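Local coordinates for protein restriction endonuclease S subunits (Thermoanaerobacter tengcongensis, PDB 3OKG) that probably recognises the DNA target as the specificity subunit of a type I restriction-modification methyltransferase, at residues 203-208 and 379-384; 289-294 and 329-334. All blocks are in the same frame, centred on the assembly; numbering follows the deposited sequence.

How the contacts relate
The centres of the two contacts are 20 Å apart, on the same side of the centre of the chain. Contact 1 pairs two long helices, 174-216 and 365-388, at the surface. Contact 2 is buried, between strand 289-292 and helix 324-333 of the second DNA specificity domain. It is nested within the loop of chain that contact 1 closes. The two meet where helix 365-388 passes helix 324-333: Gln-379 NE2 lies 3.4 Å from Tyr-329 OH, a packing approach. The hydrogen bond of Tyr-329 OH is to OD1 of Asp-376. Tyr-329 is thus one point where helix 324-333 meets helix 365-388.

Contact 1: residues 203-208 and 379-384; sequences KDTELL and QQQVAA
Thr-205 lays its methyl group against Val-382, with CG2 of the threonine 3.7 Å from CG2 of the valine. The two side chains lie alongside each other, pointing opposite ways. The threonine methyl stands anti to the backbone N, and its hydroxyl is turned back to its own helix, where OG1 hydrogen-bonds the carbonyl of Ala-201. The methyl is left as the group that faces the partner helix. It also lies 4.0 Å from the backbone N of Val-382, and CB of Gln-381 lies 4.1 Å from the same CG2. This is a near-antiparallel pair of helices, each of which carries a predicted coiled-coil region, part of the long helical arrangement that links the halves of type I S subunits. The axes of the two short segments approach to 9.3 Å and their directions differ by 149°. Val-382 uses both branches. CG2 also lies 4.0 Å from the carbonyl O of Thr-205, while CG1 takes the aliphatic part of Glu-206, whose CG is 4.2 Å away. Around this patch, Thr-205 also touches Leu-385, and Leu-208 extends the apolar seam to Tyr-374 and Ile-378 on helix 365-388.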
loop_
_atom_site.group_PDB
_atom_site.type_symbol
_atom_site.label_atom_id
_atom_site.label_comp_id
_atom_site.label_asym_id
_atom_site.label_seq_id
_atom_site.Cartn_x
_atom_site.Cartn_y
_atom_site.Cartn_z
ATOM N N LYS A 203 -14.660 2.382 3.525
ATOM C CA LYS A 203 -15.949 2.433 2.835
ATOM C C LYS A 203 -17.035 3.247 3.580
ATOM O O LYS A 203 -17.746 4.066 2.984
ATOM C CB LYS A 203 -16.449 1.020 2.539
ATOM C CG LYS A 203 -17.769 0.984 1.798
ATOM C CD LYS A 203 -18.196 -0.440 1.471
ATOM C CE LYS A 203 -18.837 -1.123 2.674
ATOM N NZ LYS A 203 -17.873 -1.348 3.794
ATOM N N ASP A 204 -17.171 3.025 4.882
ATOM C CA ASP A 204 -18.207 3.699 5.658
ATOM C C ASP A 204 -17.885 5.172 5.861
ATOM O O ASP A 204 -18.785 6.015 5.956
ATOM C CB ASP A 204 -18.400 3.021 7.016
ATOM C CG ASP A 204 -18.877 1.586 6.877
ATOM O OD1 ASP A 204 -19.487 1.265 5.834
ATOM O OD2 ASP A 204 -18.643 0.785 7.801
ATOM N N THR A 205 -16.603 5.489 5.949
ATOM C CA THR A 205 -16.215 6.870 6.179
ATOM C C THR A 205 -16.412 7.694 4.892
ATOM O O THR A 205 -16.879 8.835 4.943
ATOM C CB THR A 205 -14.779 6.973 6.738
ATOM O OG1 THR A 205 -14.694 6.192 7.936
ATOM C CG2 THR A 205 -14.436 8.407 7.093
ATOM N N GLU A 206 -16.092 7.104 3.744
ATOM C CA GLU A 206 -16.328 7.769 2.464
ATOM C C GLU A 206 -17.814 8.069 2.295
ATOM O O GLU A 206 -18.194 9.155 1.859
ATOM C CB GLU A 206 -15.808 6.915 1.314
ATOM C CG GLU A 206 -14.294 6.980 1.178
ATOM C CD GLU A 206 -13.761 6.026 0.127
ATOM O OE1 GLU A 206 -14.579 5.402 -0.586
ATOM O OE2 GLU A 206 -12.523 5.901 0.015
ATOM N N LEU A 207 -18.648 7.100 2.658
ATOM C CA LEU A 207 -20.092 7.242 2.562
ATOM C C LEU A 207 -20.586 8.372 3.470
ATOM O O LEU A 207 -21.445 9.184 3.095
ATOM C CB LEU A 207 -20.761 5.916 2.932
ATOM C CG LEU A 207 -21.980 5.501 2.116
ATOM C CD1 LEU A 207 -22.276 4.015 2.324
ATOM C CD2 LEU A 207 -23.168 6.359 2.492
ATOM N N LEU A 208 -20.033 8.422 4.671
ATOM C CA LEU A 208 -20.299 9.516 5.595
ATOM C C LEU A 208 -20.018 10.898 4.979
ATOM O O LEU A 208 -20.814 11.831 5.137
ATOM C CB LEU A 208 -19.462 9.341 6.862
ATOM C CG LEU A 208 -19.616 10.445 7.907
ATOM C CD1 LEU A 208 -21.093 10.784 8.145
ATOM C CD2 LEU A 208 -18.933 10.060 9.202
ATOM N N GLN A 379 -13.025 14.638 6.451
ATOM C CA GLN A 379 -12.073 14.667 5.340
ATOM C C GLN A 379 -10.705 14.173 5.799
ATOM O O GLN A 379 -10.023 13.441 5.083
ATOM C CB GLN A 379 -11.978 16.083 4.755
ATOM C CG GLN A 379 -10.808 16.344 3.822
ATOM C CD GLN A 379 -10.640 17.845 3.538
ATOM O OE1 GLN A 379 -9.987 18.573 4.294
ATOM N NE2 GLN A 379 -11.250 18.308 2.458
ATOM N N GLN A 380 -10.308 14.556 7.003
ATOM C CA GLN A 380 -9.017 14.103 7.515
ATOM C C GLN A 380 -9.034 12.609 7.775
ATOM O O GLN A 380 -8.008 11.936 7.651
ATOM C CB GLN A 380 -8.647 14.846 8.797
ATOM C CG GLN A 380 -8.331 16.305 8.574
ATOM C CD GLN A 380 -8.472 17.115 9.843
ATOM O OE1 GLN A 380 -8.659 16.556 10.929
ATOM N NE2 GLN A 380 -8.394 18.442 9.716
ATOM N N GLN A 381 -10.200 12.087 8.138
ATOM C CA GLN A 381 -10.299 10.669 8.488
ATOM C C GLN A 381 -10.254 9.831 7.221
ATOM O O GLN A 381 -9.548 8.838 7.165
ATOM C CB GLN A 381 -11.559 10.387 9.331
ATOM C CG GLN A 381 -11.506 11.045 10.708
ATOM C CD GLN A 381 -12.866 11.057 11.374
ATOM O OE1 GLN A 381 -13.885 10.923 10.700
ATOM N NE2 GLN A 381 -12.893 11.216 12.694
ATOM N N VAL A 382 -10.985 10.257 6.192
ATOM C CA VAL A 382 -10.957 9.604 4.887
ATOM C C VAL A 382 -9.530 9.532 4.339
ATOM O O VAL A 382 -9.091 8.498 3.831
ATOM C CB VAL A 382 -11.794 10.412 3.855
ATOM C CG1 VAL A 382 -11.530 9.908 2.432
ATOM C CG2 VAL A 382 -13.250 10.316 4.185
ATOM N N ALA A 383 -8.827 10.653 4.417
ATOM C CA ALA A 383 -7.451 10.735 3.933
ATOM C C ALA A 383 -6.542 9.774 4.692
ATOM O O ALA A 383 -5.777 9.042 4.083
ATOM C CB ALA A 383 -6.921 12.155 4.048
ATOM N N ALA A 384 -6.639 9.788 6.018
ATOM C CA ALA A 384 -5.843 8.893 6.853
ATOM C C ALA A 384 -6.118 7.424 6.524
ATOM O O ALA A 384 -5.194 6.612 6.413
ATOM C CB ALA A 384 -6.086 9.163 8.326
#

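Contact 2: residues 289-294 and 329-334; sequences VLISVR and YYLHYL
Leu-331 sends its two methyl groups to two different residues of strand 289-292. CD1 meets CG1 of Val-289 end-on at 3.7 Å. CD2 lies 4.2 Å from CD1 of Ile-291. This is helix-on-sheet packing in the second DNA specificity domain: helix 324-333 lies against one face of an antiparallel sheet of four strands. CG of Leu-331 is anti to its carbonyl carbon (chi1 -66°), which carries the methyl fork toward the strand. Val-289 and Ile-291 both point to the helix, while Leu-290 between them points away and packs on Phe-266 and Pro-271. All three touching residues are buried, and the contact is wholly apolar. Backbone pairing holds the strand in place. Val-289 and Ile-291 form backbone hydrogen bonds with Leu-316 and Ala-314 of strand 313-318, and Leu-290 pairs with Asn-301 of strand 300-302. Leu-331 also touches Leu-316, so it spans two adjacent strands. Next to Leu-331, Tyr-330 ties the helix to strand 359-362: its hydroxyl hydrogen-bonds the carbonyl O of Phe-359. Its ring meets Phe-217 edge-to-face. CG of Leu-334 sits 4.0 Å above the plane of the Tyr-330 ring, over its centre.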
loop_
_atom_site.group_PDB
_atom_site.type_symbol
_atom_site.label_atom_id
_atom_site.label_comp_id
_atom_site.label_asym_id
_atom_site.label_seq_id
_atom_site.Cartn_x
_atom_site.Cartn_y
_atom_site.Cartn_z
ATOM N N VAL A 289 -9.392 30.827 -4.235
ATOM C CA VAL A 289 -9.527 29.489 -4.759
ATOM C C VAL A 289 -9.219 29.533 -6.234
ATOM O O VAL A 289 -9.645 30.458 -6.929
ATOM C CB VAL A 289 -10.979 28.973 -4.513
ATOM C CG1 VAL A 289 -11.210 27.639 -5.214
ATOM C CG2 VAL A 289 -11.239 28.846 -2.997
ATOM N N LEU A 290 -8.456 28.560 -6.720
ATOM C CA LEU A 290 -8.141 28.487 -8.142
ATOM C C LEU A 290 -8.970 27.369 -8.731
ATOM O O LEU A 290 -9.153 26.328 -8.100
ATOM C CB LEU A 290 -6.636 28.210 -8.373
ATOM C CG LEU A 290 -5.636 29.153 -7.693
ATOM C CD1 LEU A 290 -4.216 28.625 -7.812
ATOM C CD2 LEU A 290 -5.721 30.569 -8.265
ATOM N N ILE A 291 -9.471 27.563 -9.939
ATOM C CA ILE A 291 -10.299 26.534 -10.556
ATOM C C ILE A 291 -9.938 26.396 -12.027
ATOM O O ILE A 291 -9.628 27.386 -12.679
ATOM C CB ILE A 291 -11.795 26.843 -10.379
ATOM C CG1 ILE A 291 -12.655 25.683 -10.877
ATOM C CG2 ILE A 291 -12.162 28.155 -11.067
ATOM C CD1 ILE A 291 -14.054 25.687 -10.296
ATOM N N SER A 292 -9.948 25.166 -12.536
ATOM C CA SER A 292 -9.581 24.914 -13.922
ATOM C C SER A 292 -10.764 25.222 -14.810
ATOM O O SER A 292 -11.853 24.727 -14.578
ATOM C CB SER A 292 -9.161 23.459 -14.115
ATOM O OG SER A 292 -8.984 23.164 -15.490
ATOM N N VAL A 293 -10.555 26.047 -15.830
ATOM C CA VAL A 293 -11.658 26.429 -16.711
ATOM C C VAL A 293 -11.443 25.887 -18.120
ATOM O O VAL A 293 -12.173 26.242 -19.046
ATOM C CB VAL A 293 -11.838 27.961 -16.754
ATOM C CG1 VAL A 293 -12.358 28.466 -15.416
ATOM C CG2 VAL A 293 -10.508 28.652 -17.106
ATOM N N ARG A 294 -10.456 25.005 -18.266
ATOM C CA ARG A 294 -10.027 24.536 -19.581
ATOM C C ARG A 294 -10.340 23.129 -20.102
ATOM O O ARG A 294 -11.302 22.932 -20.843
ATOM C CB ARG A 294 -8.514 24.720 -19.736
ATOM C CG ARG A 294 -8.117 25.919 -20.582
ATOM C CD ARG A 294 -9.339 26.687 -21.057
ATOM N NE ARG A 294 -9.073 27.433 -22.284
ATOM C CZ ARG A 294 -7.979 27.289 -23.023
ATOM N NH1 ARG A 294 -7.041 26.425 -22.662
ATOM N NH2 ARG A 294 -7.821 28.009 -24.125
ATOM N N TYR A 329 -15.296 23.356 -0.334
ATOM C CA TYR A 329 -16.087 22.132 -0.210
ATOM C C TYR A 329 -17.192 22.062 -1.255
ATOM O O TYR A 329 -17.480 21.000 -1.807
ATOM C CB TYR A 329 -16.714 22.024 1.168
ATOM C CG TYR A 329 -15.816 21.334 2.163
ATOM C CD1 TYR A 329 -15.344 22.012 3.280
ATOM C CD2 TYR A 329 -15.426 20.008 1.971
ATOM C CE1 TYR A 329 -14.510 21.387 4.203
ATOM C CE2 TYR A 329 -14.583 19.372 2.883
ATOM C CZ TYR A 329 -14.129 20.073 3.983
ATOM O OH TYR A 329 -13.305 19.456 4.886
ATOM N N TYR A 330 -17.824 23.203 -1.516
ATOM C CA TYR A 330 -18.946 23.228 -2.468
ATOM C C TYR A 330 -18.454 22.900 -3.870
ATOM O O TYR A 330 -19.028 22.059 -4.550
ATOM C CB TYR A 330 -19.603 24.603 -2.465
ATOM C CG TYR A 330 -20.917 24.655 -3.227
ATOM C CD1 TYR A 330 -21.965 23.824 -2.890
ATOM C CD2 TYR A 330 -21.100 25.564 -4.272
ATOM C CE1 TYR A 330 -23.175 23.876 -3.579
ATOM C CE2 TYR A 330 -22.297 25.623 -4.963
ATOM C CZ TYR A 330 -23.325 24.794 -4.614
ATOM O OH TYR A 330 -24.522 24.840 -5.284
ATOM N N LEU A 331 -17.368 23.548 -4.283
ATOM C CA LEU A 331 -16.792 23.317 -5.605
ATOM C C LEU A 331 -16.336 21.875 -5.789
ATOM O O LEU A 331 -16.472 21.308 -6.872
ATOM C CB LEU A 331 -15.608 24.255 -5.862
ATOM C CG LEU A 331 -15.899 25.755 -5.962
ATOM C CD1 LEU A 331 -14.582 26.515 -6.054
ATOM C CD2 LEU A 331 -16.821 26.114 -7.134
ATOM N N HIS A 332 -15.806 21.286 -4.728
ATOM C CA HIS A 332 -15.372 19.894 -4.771
ATOM C C HIS A 332 -16.584 18.996 -4.949
ATOM O O HIS A 332 -16.597 18.158 -5.843
ATOM C CB HIS A 332 -14.579 19.518 -3.514
ATOM C CG HIS A 332 -13.851 18.212 -3.626
ATOM N ND1 HIS A 332 -14.126 17.130 -2.814
ATOM C CD2 HIS A 332 -12.864 17.810 -4.464
ATOM C CE1 HIS A 332 -13.335 16.123 -3.142
ATOM N NE2 HIS A 332 -12.560 16.509 -4.140
ATOM N N TYR A 333 -17.603 19.188 -4.109
ATOM C CA TYR A 333 -18.868 18.473 -4.230
ATOM C C TYR A 333 -19.493 18.600 -5.622
ATOM O O TYR A 333 -20.116 17.665 -6.105
ATOM C CB TYR A 333 -19.844 18.955 -3.154
ATOM C CG TYR A 333 -21.271 18.487 -3.310
ATOM C CD1 TYR A 333 -21.608 17.141 -3.190
ATOM C CD2 TYR A 333 -22.293 19.401 -3.539
ATOM C CE1 TYR A 333 -22.928 16.719 -3.317
ATOM C CE2 TYR A 333 -23.603 18.996 -3.671
ATOM C CZ TYR A 333 -23.923 17.663 -3.563
ATOM O OH TYR A 333 -25.249 17.289 -3.701
ATOM N N LEU A 334 -19.324 19.756 -6.259
ATOM C CA LEU A 334 -19.881 20.001 -7.586
ATOM C C LEU A 334 -18.983 19.515 -8.720
ATOM O O LEU A 334 -19.294 19.744 -9.887
ATOM C CB LEU A 334 -20.110 21.498 -7.807
ATOM C CG LEU A 334 -21.194 22.265 -7.047
ATOM C CD1 LEU A 334 -21.361 23.656 -7.679
ATOM C CD2 LEU A 334 -22.509 21.497 -7.035
#